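Local coordinates for protein peptide ABC transporter permease (PDB 6EXS) that probably carries peptides, including a thioalcohol-conjugated dipeptide precursor of human axillary malodour, across the membrane as a proton-coupled POT-family transporter, at residues W27-F30 and S31-M35; V96-I99 and I100-C104; S117-F120 and I121-S125. All blocks are in the same frame, centred on the assembly; numbering follows the deposited sequence.

Contact 1. Residues W27-F30 and S31-M35. With C3H (2-[[(2~{R})-2-azanyl-3-[(3~{S})-3-methyl-1-oxidanyl-hexan-3-yl]sulfanyl-propanoyl]amino]ethanoic acid), chain O.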
loop_
_atom_site.group_PDB
_atom_site.type_symbol
_atom_site.label_atom_id
_atom_site.label_comp_id
_atom_site.label_asym_id
_atom_site.label_seq_id
_atom_site.Cartn_x
_atom_site.Cartn_y
_atom_site.Cartn_z
ATOM N N TRP A 27 -3.017 -12.193 9.345
ATOM C CA TRP A 27 -4.354 -11.845 9.809
ATOM C C TRP A 27 -4.674 -10.358 9.725
ATOM O O TRP A 27 -5.839 -10.011 9.511
ATOM C CB TRP A 27 -4.606 -12.407 11.209
ATOM C CG TRP A 27 -4.822 -13.899 11.181
ATOM C CD1 TRP A 27 -3.973 -14.853 11.654
ATOM C CD2 TRP A 27 -5.891 -14.602 10.528
ATOM N NE1 TRP A 27 -4.461 -16.104 11.376
ATOM C CE2 TRP A 27 -5.639 -15.982 10.684
ATOM C CE3 TRP A 27 -7.068 -14.200 9.864
ATOM C CZ2 TRP A 27 -6.513 -16.964 10.192
ATOM C CZ3 TRP A 27 -7.927 -15.173 9.371
ATOM C CH2 TRP A 27 -7.652 -16.535 9.545
ATOM N N GLU A 28 -3.660 -9.485 9.833
ATOM C CA GLU A 28 -3.859 -8.048 9.663
ATOM C C GLU A 28 -4.023 -7.743 8.170
ATOM O O GLU A 28 -4.869 -6.924 7.811
ATOM C CB GLU A 28 -2.694 -7.239 10.267
ATOM C CG GLU A 28 -2.963 -5.738 10.325
ATOM C CD GLU A 28 -2.669 -4.964 9.054
ATOM O OE1 GLU A 28 -3.463 -4.063 8.700
ATOM O OE2 GLU A 28 -1.645 -5.269 8.402
ATOM N N ARG A 29 -3.209 -8.388 7.309
ATOM C CA ARG A 29 -3.294 -8.205 5.863
ATOM C C ARG A 29 -4.563 -8.852 5.270
ATOM O O ARG A 29 -5.166 -8.274 4.362
ATOM C CB ARG A 29 -2.009 -8.660 5.160
ATOM C CG ARG A 29 -0.753 -7.871 5.561
ATOM C CD ARG A 29 -0.647 -6.494 4.913
ATOM N NE ARG A 29 -1.446 -5.517 5.648
ATOM C CZ ARG A 29 -1.755 -4.302 5.217
ATOM N NH1 ARG A 29 -1.325 -3.877 4.034
ATOM N NH2 ARG A 29 -2.483 -3.491 5.974
ATOM N N PHE A 30 -4.979 -10.036 5.815
ATOM C CA PHE A 30 -6.204 -10.757 5.460
ATOM C C PHE A 30 -7.392 -9.817 5.709
ATOM O O PHE A 30 -8.201 -9.569 4.806
ATOM C CB PHE A 30 -6.352 -12.021 6.339
ATOM C CG PHE A 30 -7.654 -12.774 6.181
ATOM C CD1 PHE A 30 -8.781 -12.421 6.923
ATOM C CD2 PHE A 30 -7.752 -13.852 5.307
ATOM C CE1 PHE A 30 -9.997 -13.101 6.756
ATOM C CE2 PHE A 30 -8.967 -14.538 5.152
ATOM C CZ PHE A 30 -10.082 -14.154 5.871
ATOM N N SER A 31 -7.488 -9.297 6.942
ATOM C CA SER A 31 -8.574 -8.420 7.340
ATOM C C SER A 31 -8.502 -7.049 6.653
ATOM O O SER A 31 -9.564 -6.512 6.313
ATOM C CB SER A 31 -8.655 -8.319 8.857
ATOM O OG SER A 31 -7.441 -7.856 9.419
ATOM N N TYR A 32 -7.279 -6.513 6.377
ATOM C CA TYR A 32 -7.152 -5.230 5.671
ATOM C C TYR A 32 -7.628 -5.339 4.243
ATOM O O TYR A 32 -8.436 -4.509 3.820
ATOM C CB TYR A 32 -5.724 -4.663 5.672
ATOM C CG TYR A 32 -5.550 -3.458 4.757
ATOM C CD1 TYR A 32 -6.087 -2.216 5.092
ATOM C CD2 TYR A 32 -4.847 -3.562 3.556
ATOM C CE1 TYR A 32 -5.952 -1.114 4.246
ATOM C CE2 TYR A 32 -4.700 -2.466 2.705
ATOM C CZ TYR A 32 -5.258 -1.243 3.054
ATOM O OH TYR A 32 -5.088 -0.144 2.238
ATOM N N TYR A 33 -7.115 -6.335 3.493
ATOM C CA TYR A 33 -7.459 -6.505 2.089
ATOM C C TYR A 33 -8.874 -7.021 1.884
ATOM O O TYR A 33 -9.473 -6.706 0.865
ATOM C CB TYR A 33 -6.409 -7.336 1.336
ATOM C CG TYR A 33 -5.156 -6.526 1.070
ATOM C CD1 TYR A 33 -5.183 -5.421 0.224
ATOM C CD2 TYR A 33 -3.965 -6.814 1.727
ATOM C CE1 TYR A 33 -4.052 -4.633 0.024
ATOM C CE2 TYR A 33 -2.823 -6.033 1.534
ATOM C CZ TYR A 33 -2.880 -4.933 0.694
ATOM O OH TYR A 33 -1.764 -4.172 0.469
ATOM N N GLY A 34 -9.415 -7.727 2.872
ATOM C CA GLY A 34 -10.780 -8.231 2.835
ATOM C C GLY A 34 -11.782 -7.108 2.974
ATOM O O GLY A 34 -12.742 -7.021 2.199
ATOM N N MET A 35 -11.542 -6.222 3.960
ATOM C CA MET A 35 -12.335 -5.014 4.218
ATOM C C MET A 35 -12.254 -4.103 2.969
ATOM O O MET A 35 -13.285 -3.589 2.529
ATOM C CB MET A 35 -11.772 -4.313 5.481
ATOM C CG MET A 35 -12.349 -2.945 5.793
ATOM S SD MET A 35 -11.652 -1.601 4.809
ATOM C CE MET A 35 -9.820 -1.685 5.288
HETATM O O2 C3H O . -0.159 -6.068 -0.726
HETATM C C11 C3H O . 0.109 -6.747 -1.652
HETATM O O3 C3H O . 1.309 -6.933 -2.076
HETATM C C10 C3H O . -0.893 -7.452 -2.520
HETATM N N1 C3H O . -2.169 -6.781 -2.577
HETATM C C9 C3H O . -2.404 -5.811 -3.444
HETATM O O1 C3H O . -1.652 -4.861 -3.603
HETATM C C8 C3H O . -3.638 -5.892 -4.281
HETATM N N C3H O . -4.549 -6.867 -3.697
HETATM C C7 C3H O . -4.354 -4.541 -4.328
HETATM S S C3H O . -4.147 -3.536 -5.822
HETATM C C3 C3H O . -4.950 -4.343 -7.308
HETATM C C4 C3H O . -6.434 -4.330 -7.043
HETATM C C5 C3H O . -4.316 -5.731 -7.472
HETATM C C6 C3H O . -4.949 -6.667 -8.476
HETATM O O C3H O . -5.439 -7.825 -7.885
HETATM C C2 C3H O . -4.655 -3.557 -8.582
HETATM C C1 C3H O . -3.865 -4.304 -9.644
HETATM C C C3H O . -3.638 -3.452 -10.863
HETATM O O HOH W 1 -6.412 -4.608 8.996
HETATM O O HOH W 2 0.649 -4.311 2.091
#
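The ExxER signature of POT transporters lies on helix 16-44, and its last two residues, E28 and R29, meet Y32 and Y33 one turn on, beside the peptide pocket. Y32 CD2 lies over one face of the R29 guanidinium, the two planes only 7° apart, and R29 NH2 comes 3.3 Å from Y32 CG. K129 makes a cation-pi contact with the same tyrosine. R29 grips E28 side-on with two nitrogens, which holds the guanidinium in place: NH2 bonds to OE1 at 3.0 Å in the guanidinium plane and on the syn lone pair, while NE bonds to OE2 at 2.8 Å. Bends at chi2 and chi3 (-77° and 82°) fold the arginine chain toward its neighbour in this way.

Y33 is differently engaged. One face of its ring has Y32 CD2 over the centre, and the opposite face receives N1 of the bound ligand C3H. Its OH stands 2.8 Å from ligand O2, and water 2 joins Y33 OH to R29 NH1, from which it accepts at 2.8 Å; its bond to ligand O2 is weak. Behind this site S31 turns its hydroxyl back onto W27 O, bonding at 2.7 Å in the carbonyl plane on a lone pair, so that carbonyl accepts from both OG and N of S31. R29, paired with E28 and linked through water 2 to the ligand carboxylate, is the arrangement expected at the ExxER site of proton-coupled peptide transporters.

Contact 2. Residues V96-I99 and I100-C104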
loop_
_atom_site.group_PDB
_atom_site.type_symbol
_atom_site.label_atom_id
_atom_site.label_comp_id
_atom_site.label_asym_id
_atom_site.label_seq_id
_atom_site.Cartn_x
_atom_site.Cartn_y
_atom_site.Cartn_z
ATOM N N VAL A 96 -4.527 -2.726 18.092
ATOM C CA VAL A 96 -5.740 -2.465 18.880
ATOM C C VAL A 96 -6.591 -1.434 18.131
ATOM O O VAL A 96 -7.778 -1.665 17.898
ATOM C CB VAL A 96 -5.402 -2.037 20.344
ATOM C CG1 VAL A 96 -6.653 -1.554 21.093
ATOM C CG2 VAL A 96 -4.735 -3.175 21.109
ATOM N N LEU A 97 -5.958 -0.326 17.704
ATOM C CA LEU A 97 -6.594 0.733 16.931
ATOM C C LEU A 97 -7.197 0.208 15.615
ATOM O O LEU A 97 -8.333 0.566 15.297
ATOM C CB LEU A 97 -5.609 1.883 16.700
ATOM C CG LEU A 97 -5.283 2.718 17.943
ATOM C CD1 LEU A 97 -4.163 3.678 17.665
ATOM C CD2 LEU A 97 -6.498 3.512 18.427
ATOM N N ILE A 98 -6.470 -0.693 14.894
ATOM C CA ILE A 98 -6.927 -1.331 13.650
ATOM C C ILE A 98 -8.210 -2.165 13.916
ATOM O O ILE A 98 -9.167 -2.043 13.144
ATOM C CB ILE A 98 -5.784 -2.133 12.953
ATOM C CG1 ILE A 98 -4.772 -1.185 12.292
ATOM C CG2 ILE A 98 -6.327 -3.162 11.934
ATOM C CD1 ILE A 98 -3.400 -1.797 12.039
ATOM N N ILE A 99 -8.241 -2.968 15.023
ATOM C CA ILE A 99 -9.424 -3.770 15.417
ATOM C C ILE A 99 -10.654 -2.864 15.664
ATOM O O ILE A 99 -11.770 -3.251 15.315
ATOM C CB ILE A 99 -9.142 -4.691 16.633
ATOM C CG1 ILE A 99 -8.046 -5.681 16.291
ATOM C CG2 ILE A 99 -10.399 -5.466 17.062
ATOM C CD1 ILE A 99 -7.331 -6.301 17.452
ATOM N N ILE A 100 -10.439 -1.669 16.281
ATOM C CA ILE A 100 -11.503 -0.710 16.581
ATOM C C ILE A 100 -12.128 -0.219 15.274
ATOM O O ILE A 100 -13.353 -0.204 15.161
ATOM C CB ILE A 100 -11.034 0.422 17.545
ATOM C CG1 ILE A 100 -10.554 -0.172 18.896
ATOM C CG2 ILE A 100 -12.141 1.480 17.763
ATOM C CD1 ILE A 100 -9.818 0.825 19.880
ATOM N N GLY A 101 -11.277 0.086 14.287
ATOM C CA GLY A 101 -11.682 0.493 12.945
ATOM C C GLY A 101 -12.513 -0.561 12.239
ATOM O O GLY A 101 -13.447 -0.233 11.514
ATOM N N HIS A 102 -12.202 -1.834 12.451
ATOM C CA HIS A 102 -12.964 -2.923 11.856
ATOM C C HIS A 102 -14.322 -3.076 12.557
ATOM O O HIS A 102 -15.313 -3.386 11.888
ATOM C CB HIS A 102 -12.162 -4.237 11.858
ATOM C CG HIS A 102 -11.050 -4.290 10.847
ATOM N ND1 HIS A 102 -11.302 -4.500 9.503
ATOM C CD2 HIS A 102 -9.709 -4.224 11.029
ATOM C CE1 HIS A 102 -10.119 -4.523 8.911
ATOM N NE2 HIS A 102 -9.131 -4.359 9.787
ATOM N N ILE A 103 -14.375 -2.822 13.889
ATOM C CA ILE A 103 -15.619 -2.887 14.661
ATOM C C ILE A 103 -16.566 -1.754 14.201
ATOM O O ILE A 103 -17.754 -2.014 14.009
ATOM C CB ILE A 103 -15.376 -2.956 16.204
ATOM C CG1 ILE A 103 -14.693 -4.299 16.585
ATOM C CG2 ILE A 103 -16.681 -2.793 17.002
ATOM C CD1 ILE A 103 -13.922 -4.303 17.917
ATOM N N CYS A 104 -16.023 -0.534 13.934
ATOM C CA CYS A 104 -16.787 0.626 13.434
ATOM C C CYS A 104 -17.669 0.232 12.237
ATOM O O CYS A 104 -18.852 0.585 12.209
ATOM C CB CYS A 104 -15.860 1.787 13.069
ATOM S SG CYS A 104 -15.060 2.588 14.480
#
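I98 and H102 lie side by side on helix 74-106, one of the transmembrane helices of the N-terminal six-helix bundle of the major facilitator fold, and theirs is the tight part of this one-turn contact. CG2 of I98 is 3.7 Å from both CD2 and NE2 of the H102 imidazole, so the branch methyl runs along that side of the ring. H102 CD2 also comes within 3.1 Å of I98 O, the carbonyl to which H102 N is hydrogen-bonded. Two torsions account for the ring's position: chi1 of H102 is -74°, which sets CG beside the backbone N and leans the ring back along the helix, while I98 holds CG2 anti to its own N (CG1 at -74°). CA of I99 lies at the ring edge, near its plane. Both residues are buried, with M189 of helix 178-204 against I98 and A186 of the same helix against H102.

The other side of the turn is looser. There CG1 of V96 touches CD1 of I100 at 4.1 Å, and the two chains are merely in van der Waals range. V96 and I100 are partly exposed; the side chain of V96 is about 5 Å from a bound OLC lipid, which is consistent with a membrane-facing surface. In the backbone, I100 N bonds to V96 O and G101 N to L97 O, both at 3.1 Å, G101 being buried, while H102 N adds a second, weak bond to I99 O at 3.2 Å. A separate pair joins I99, packed against M189 and L193 of helix 178-204, to I103 on the surface; their obliquely meeting chains close with I99 CG2 at 3.8 Å from I103 CD1.

Contact 3. Residues S117-F120 and I121-S125. With OLC ((2R)-2,3-dihydroxypropyl (9Z)-octadec-9-enoate), chain E.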
loop_
_atom_site.group_PDB
_atom_site.type_symbol
_atom_site.label_atom_id
_atom_site.label_comp_id
_atom_site.label_asym_id
_atom_site.label_seq_id
_atom_site.Cartn_x
_atom_site.Cartn_y
_atom_site.Cartn_z
ATOM N N SER A 117 -14.000 4.405 11.059
ATOM C CA SER A 117 -13.241 3.194 10.709
ATOM C C SER A 117 -11.941 3.597 10.001
ATOM O O SER A 117 -10.871 3.104 10.355
ATOM C CB SER A 117 -14.072 2.313 9.784
ATOM O OG SER A 117 -13.329 1.241 9.232
ATOM N N MET A 118 -12.042 4.497 8.999
ATOM C CA MET A 118 -10.909 5.009 8.229
ATOM C C MET A 118 -9.892 5.665 9.144
ATOM O O MET A 118 -8.720 5.343 9.045
ATOM C CB MET A 118 -11.384 5.973 7.141
ATOM C CG MET A 118 -11.793 5.267 5.860
ATOM S SD MET A 118 -12.640 6.311 4.647
ATOM C CE MET A 118 -11.408 7.701 4.431
ATOM N N PHE A 119 -10.361 6.501 10.093
ATOM C CA PHE A 119 -9.564 7.210 11.091
ATOM C C PHE A 119 -8.709 6.241 11.944
ATOM O O PHE A 119 -7.497 6.439 12.046
ATOM C CB PHE A 119 -10.482 8.095 11.975
ATOM C CG PHE A 119 -9.846 8.693 13.210
ATOM C CD1 PHE A 119 -9.042 9.822 13.121
ATOM C CD2 PHE A 119 -10.049 8.124 14.462
ATOM C CE1 PHE A 119 -8.452 10.372 14.265
ATOM C CE2 PHE A 119 -9.453 8.668 15.604
ATOM C CZ PHE A 119 -8.657 9.786 15.497
ATOM N N PHE A 120 -9.342 5.203 12.535
ATOM C CA PHE A 120 -8.665 4.213 13.378
ATOM C C PHE A 120 -7.705 3.319 12.580
ATOM O O PHE A 120 -6.620 2.999 13.073
ATOM C CB PHE A 120 -9.687 3.380 14.176
ATOM C CG PHE A 120 -10.325 4.096 15.348
ATOM C CD1 PHE A 120 -9.590 4.392 16.489
ATOM C CD2 PHE A 120 -11.671 4.430 15.327
ATOM C CE1 PHE A 120 -10.180 5.047 17.573
ATOM C CE2 PHE A 120 -12.260 5.093 16.408
ATOM C CZ PHE A 120 -11.511 5.394 17.525
ATOM N N ILE A 121 -8.084 2.937 11.337
ATOM C CA ILE A 121 -7.212 2.105 10.506
ATOM C C ILE A 121 -6.035 2.943 9.960
ATOM O O ILE A 121 -4.913 2.433 9.979
ATOM C CB ILE A 121 -7.968 1.275 9.432
ATOM C CG1 ILE A 121 -8.837 0.186 10.134
ATOM C CG2 ILE A 121 -6.995 0.629 8.405
ATOM C CD1 ILE A 121 -10.041 -0.375 9.318
ATOM N N ILE A 122 -6.249 4.229 9.571
ATOM C CA ILE A 122 -5.148 5.106 9.119
ATOM C C ILE A 122 -4.087 5.234 10.236
ATOM O O ILE A 122 -2.908 4.996 9.980
ATOM C CB ILE A 122 -5.616 6.491 8.574
ATOM C CG1 ILE A 122 -6.289 6.343 7.199
ATOM C CG2 ILE A 122 -4.428 7.492 8.484
ATOM C CD1 ILE A 122 -7.310 7.410 6.891
ATOM N N ILE A 123 -4.532 5.550 11.471
ATOM C CA ILE A 123 -3.681 5.740 12.642
ATOM C C ILE A 123 -3.026 4.432 13.088
ATOM O O ILE A 123 -1.816 4.418 13.330
ATOM C CB ILE A 123 -4.435 6.472 13.796
ATOM C CG1 ILE A 123 -4.811 7.907 13.345
ATOM C CG2 ILE A 123 -3.569 6.491 15.094
ATOM C CD1 ILE A 123 -5.384 8.771 14.376
ATOM N N GLY A 124 -3.822 3.366 13.192
ATOM C CA GLY A 124 -3.340 2.047 13.568
ATOM C C GLY A 124 -2.276 1.525 12.625
ATOM O O GLY A 124 -1.226 1.082 13.088
ATOM N N SER A 125 -2.528 1.595 11.287
ATOM C CA SER A 125 -1.603 1.151 10.228
ATOM C C SER A 125 -0.278 1.944 10.219
ATOM O O SER A 125 0.787 1.349 10.068
ATOM C CB SER A 125 -2.269 1.178 8.855
ATOM O OG SER A 125 -3.439 0.371 8.831
HETATM C C10 OLC E . -13.771 8.827 16.780
HETATM C C9 OLC E . -13.165 9.541 15.842
HETATM C C11 OLC E . -14.826 7.774 16.578
HETATM C C8 OLC E . -13.399 9.467 14.362
HETATM C C24 OLC E . -22.493 12.927 8.513
HETATM C C12 OLC E . -15.252 7.058 17.858
HETATM C C7 OLC E . -13.787 10.801 13.730
HETATM C C13 OLC E . -16.187 5.882 17.612
HETATM C C6 OLC E . -14.431 10.674 12.356
HETATM C C5 OLC E . -15.935 10.414 12.377
HETATM C C4 OLC E . -16.795 11.671 12.443
HETATM C C3 OLC E . -17.130 12.287 11.089
HETATM C C2 OLC E . -18.417 11.739 10.479
HETATM C C21 OLC E . -20.382 12.108 7.358
HETATM C C1 OLC E . -18.747 12.273 9.114
HETATM C C22 OLC E . -21.519 13.111 7.365
HETATM O O19 OLC E . -18.033 12.984 8.454
HETATM O O25 OLC E . -23.303 11.768 8.339
HETATM O O23 OLC E . -20.990 14.440 7.365
HETATM O O20 OLC E . -19.954 11.844 8.718
#
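A methyl group set over an aromatic face is the unusual feature here: CD1 of I123 sits on one face of the F119 ring, 3.5 Å from CE1 and almost as near to CZ, a CH-pi contact displaced from the ring centre. It links residues one turn apart on helix 110-137, a transmembrane helix of the N-terminal bundle of the major facilitator fold. F119 carries CG anti to its backbone N (chi1 169°), whereas I123 extends with chi2 at -173°; the straight isoleucine chain is what brings the terminal methyl to the ring.

The same ring meets lipid. C8 of the bound OLC molecule approaches F119 CD2 at 3.6 Å, obliquely to the ring, and F120 shares the chain, its CE2 lying 3.7 Å from OLC C11 with C12 at the ring edge, in plane. F119 CD2 in turn stands over the centre of one F120 face, so the two phenylalanines form a joint apolar surface for the acyl chain.

The extended I122 chain lies back along the preceding turn, CD1 3.3 Å from M118 O, which itself accepts the I122 N hydrogen bond at 2.8 Å. Y66 of helix 56-72 touches both of these side chains, and a second OLC lies about 4 Å from the side chain of I122. CD1 of I121 lies against S117 OG, whose hydrogen-bond partner is G101 O of helix 74-106. Further along, I121 O accepts twice from S125, from N and OG on opposite faces of the carbonyl plane, the OG bond measuring 2.8 Å.

In the fold
The three contacts are single turns on three neighbouring helices of the N-terminal bundle. Contacts 2 and 3 are nearest, with centres 8 Å apart, and join through a probable hydrogen bond of G101 O to S117 OG at 2.7 Å. H102 connects contact 2 to contact 1, its CE1 packing 3.3 Å from S31 O, and I98 CD1 packs against both E28 OE1 (4.0 Å) and the backbone of G124 and S125 (3.6 Å to S125 N). Contact 1 meets contact 3 at M35 CE and I121 CD1, 4.2 Å apart. The ligand touches contact 1 alone, through Y33; the side chains of I98 and I121 are about 14 and 13 Å from it, so contacts 2 and 3 lie outside the pocket.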